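Local coordinates for microtubule-associated protein 1 light chain 3 (PDB 4EOY) that is an Atg8-family ubiquitin-like protein that binds a peptide of its partner Atg3, consistent with a role in the Atg8 conjugation pathway of the malaria parasite, at residues A[58-64]-A[97-103]. The protein carries 3 engineered substitutions. Residues are numbered along the deposited sequence; the frame is centred on the assembly and turned at random.
Sequences MLVGEFK and PKTGLLM
The first turn of helix 60-72 docks into the part of the loop from Pro97 on to helix 103-110, and the join is made by three backbone hydrogen bonds, a lysine ammonium and a valine packed against the inner side of the loop. Val60 N gives a nearly straight bond (168°) to Leu101 O at 2.9 Å, while Gly61 N reaches Thr99 O at 3.1 Å. On the N-terminal side of the helix Met103 N returns a bond of 2.9 Å to Met58 O, so two first-turn amides of helix 60-72 and the first amide of helix 103-110 all find their acceptors across this junction. Leu59, the N-cap residue, has its own N held by Glu62 OE1, which is met from above the carboxylate plane.

Val60 points into the loop. Its chi1 of 172° sets CG1 opposite the backbone N and against Pro97 CB at 3.5 Å, and CG2 faces Leu101 CB and the sulfur of Met103. Bent at chi2 and chi3, Met103 brings SD obliquely to the Phe63 ring, 3.8 Å from CD2, in a Met-aromatic contact; beyond them Val54 and Leu117 continue the core. One turn on from Val60, Lys64 bends at chi3 and its NZ bridges Pro97 O (3.0 Å) and Thr99 OG1 (2.7 Å), gripping the loop at Pro97 and Thr99.

Met58 and Glu62 each pack on an aromatic side chain of the bound peptide. This is the ubiquitin-like fold of Atg8, its central helix fastened to the loop beyond strand 89-92 beside the peptide-binding surface.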
loop_
_atom_site.group_PDB
_atom_site.type_symbol
_atom_site.label_atom_id
_atom_site.label_comp_id
_atom_site.label_asym_id
_atom_site.label_seq_id
_atom_site.Cartn_x
_atom_site.Cartn_y
_atom_site.Cartn_z
ATOM N N MET A 58 -1.925 -10.684 -8.652
ATOM C CA MET A 58 -0.855 -10.830 -7.663
ATOM C C MET A 58 -1.406 -11.363 -6.338
ATOM O O MET A 58 -2.396 -10.847 -5.814
ATOM C CB MET A 58 -0.148 -9.497 -7.396
ATOM C CG MET A 58 0.860 -9.541 -6.258
ATOM S SD MET A 58 1.976 -8.107 -6.202
ATOM C CE MET A 58 3.091 -8.550 -7.554
ATOM N N LEU A 59 -0.730 -12.356 -5.778
ATOM C CA LEU A 59 -1.133 -12.913 -4.494
ATOM C C LEU A 59 -0.825 -11.947 -3.359
ATOM O O LEU A 59 0.164 -11.217 -3.395
ATOM C CB LEU A 59 -0.432 -14.247 -4.235
ATOM C CG LEU A 59 -0.862 -15.375 -5.159
ATOM C CD1 LEU A 59 0.110 -16.540 -5.056
ATOM C CD2 LEU A 59 -2.287 -15.798 -4.825
ATOM N N VAL A 60 -1.679 -11.952 -2.343
ATOM C CA VAL A 60 -1.494 -11.074 -1.193
ATOM C C VAL A 60 -0.133 -11.365 -0.566
ATOM O O VAL A 60 0.633 -10.446 -0.298
ATOM C CB VAL A 60 -2.640 -11.218 -0.165
ATOM C CG1 VAL A 60 -2.354 -10.450 1.110
ATOM C CG2 VAL A 60 -3.946 -10.731 -0.760
ATOM N N GLY A 61 0.173 -12.644 -0.363
ATOM C CA GLY A 61 1.468 -13.048 0.179
ATOM C C GLY A 61 2.657 -12.493 -0.594
ATOM O O GLY A 61 3.679 -12.152 -0.012
ATOM N N GLU A 62 2.519 -12.405 -1.909
ATOM C CA GLU A 62 3.578 -11.858 -2.750
ATOM C C GLU A 62 3.689 -10.352 -2.543
ATOM O O GLU A 62 4.787 -9.822 -2.389
ATOM C CB GLU A 62 3.315 -12.182 -4.225
ATOM C CG GLU A 62 3.340 -13.668 -4.549
ATOM C CD GLU A 62 2.815 -14.000 -5.944
ATOM O OE1 GLU A 62 2.004 -13.221 -6.496
ATOM O OE2 GLU A 62 3.201 -15.063 -6.487
ATOM N N PHE A 63 2.551 -9.663 -2.534
ATOM C CA PHE A 63 2.553 -8.211 -2.342
ATOM C C PHE A 63 3.072 -7.813 -0.956
ATOM O O PHE A 63 3.803 -6.796 -0.818
ATOM C CB PHE A 63 1.172 -7.622 -2.553
ATOM C CG PHE A 63 1.128 -6.137 -2.366
ATOM C CD1 PHE A 63 1.859 -5.306 -3.202
ATOM C CD2 PHE A 63 0.394 -5.568 -1.327
ATOM C CE1 PHE A 63 1.831 -3.934 -3.037
ATOM C CE2 PHE A 63 0.369 -4.201 -1.155
ATOM C CZ PHE A 63 1.076 -3.382 -2.011
ATOM N N LYS A 64 2.698 -8.616 0.045
ATOM C CA LYS A 64 3.235 -8.489 1.402
ATOM C C LYS A 64 4.766 -8.611 1.440
ATOM O O LYS A 64 5.423 -7.868 2.157
ATOM C CB LYS A 64 2.611 -9.531 2.349
ATOM C CG LYS A 64 1.167 -9.229 2.746
ATOM C CD LYS A 64 0.731 -9.920 4.041
ATOM C CE LYS A 64 0.524 -11.414 3.870
ATOM N NZ LYS A 64 -0.197 -12.001 5.040
ATOM N N PRO A 97 -4.099 -9.191 6.304
ATOM C CA PRO A 97 -4.392 -9.662 4.958
ATOM C C PRO A 97 -4.172 -11.171 4.843
ATOM O O PRO A 97 -3.132 -11.672 5.292
ATOM C CB PRO A 97 -3.388 -8.903 4.084
ATOM C CG PRO A 97 -2.879 -7.784 4.929
ATOM C CD PRO A 97 -2.948 -8.280 6.335
ATOM N N LYS A 98 -5.151 -11.868 4.252
ATOM C CA LYS A 98 -5.121 -13.329 4.100
ATOM C C LYS A 98 -4.148 -13.710 2.976
ATOM O O LYS A 98 -4.326 -13.291 1.827
ATOM C CB LYS A 98 -6.530 -13.847 3.782
ATOM C CG LYS A 98 -6.887 -15.176 4.418
ATOM C CD LYS A 98 -8.360 -15.198 4.785
ATOM C CE LYS A 98 -8.824 -16.587 5.179
ATOM N NZ LYS A 98 -10.125 -16.543 5.901
ATOM N N THR A 99 -3.129 -14.496 3.307
ATOM C CA THR A 99 -1.993 -14.686 2.411
ATOM C C THR A 99 -2.376 -15.371 1.098
ATOM O O THR A 99 -1.836 -15.021 0.043
ATOM C CB THR A 99 -0.846 -15.439 3.112
ATOM O OG1 THR A 99 -0.241 -14.572 4.084
ATOM C CG2 THR A 99 0.231 -15.877 2.120
ATOM N N GLY A 100 -3.327 -16.306 1.154
ATOM C CA GLY A 100 -3.689 -17.120 -0.012
ATOM C C GLY A 100 -4.759 -16.558 -0.940
ATOM O O GLY A 100 -5.351 -17.302 -1.708
ATOM N N LEU A 101 -4.994 -15.252 -0.879
ATOM C CA LEU A 101 -6.005 -14.581 -1.700
ATOM C C LEU A 101 -5.318 -13.775 -2.798
ATOM O O LEU A 101 -4.102 -13.557 -2.749
ATOM C CB LEU A 101 -6.859 -13.637 -0.845
ATOM C CG LEU A 101 -7.834 -14.256 0.170
ATOM C CD1 LEU A 101 -8.562 -13.175 0.972
ATOM C CD2 LEU A 101 -8.836 -15.174 -0.513
ATOM N N LEU A 102 -6.109 -13.353 -3.785
ATOM C CA LEU A 102 -5.667 -12.411 -4.816
ATOM C C LEU A 102 -5.815 -10.988 -4.308
ATOM O O LEU A 102 -6.664 -10.700 -3.471
ATOM C CB LEU A 102 -6.509 -12.558 -6.090
ATOM C CG LEU A 102 -6.510 -13.876 -6.849
ATOM C CD1 LEU A 102 -7.440 -13.730 -8.041
ATOM C CD2 LEU A 102 -5.123 -14.299 -7.305
ATOM N N MET A 103 -4.999 -10.080 -4.832
ATOM C CA MET A 103 -5.105 -8.665 -4.471
ATOM C C MET A 103 -6.405 -8.050 -4.965
ATOM O O MET A 103 -6.859 -7.040 -4.431
ATOM C CB MET A 103 -3.908 -7.853 -5.014
ATOM C CG MET A 103 -2.626 -7.955 -4.181
ATOM S SD MET A 103 -2.797 -7.326 -2.489
ATOM C CE MET A 103 -3.320 -5.637 -2.725
#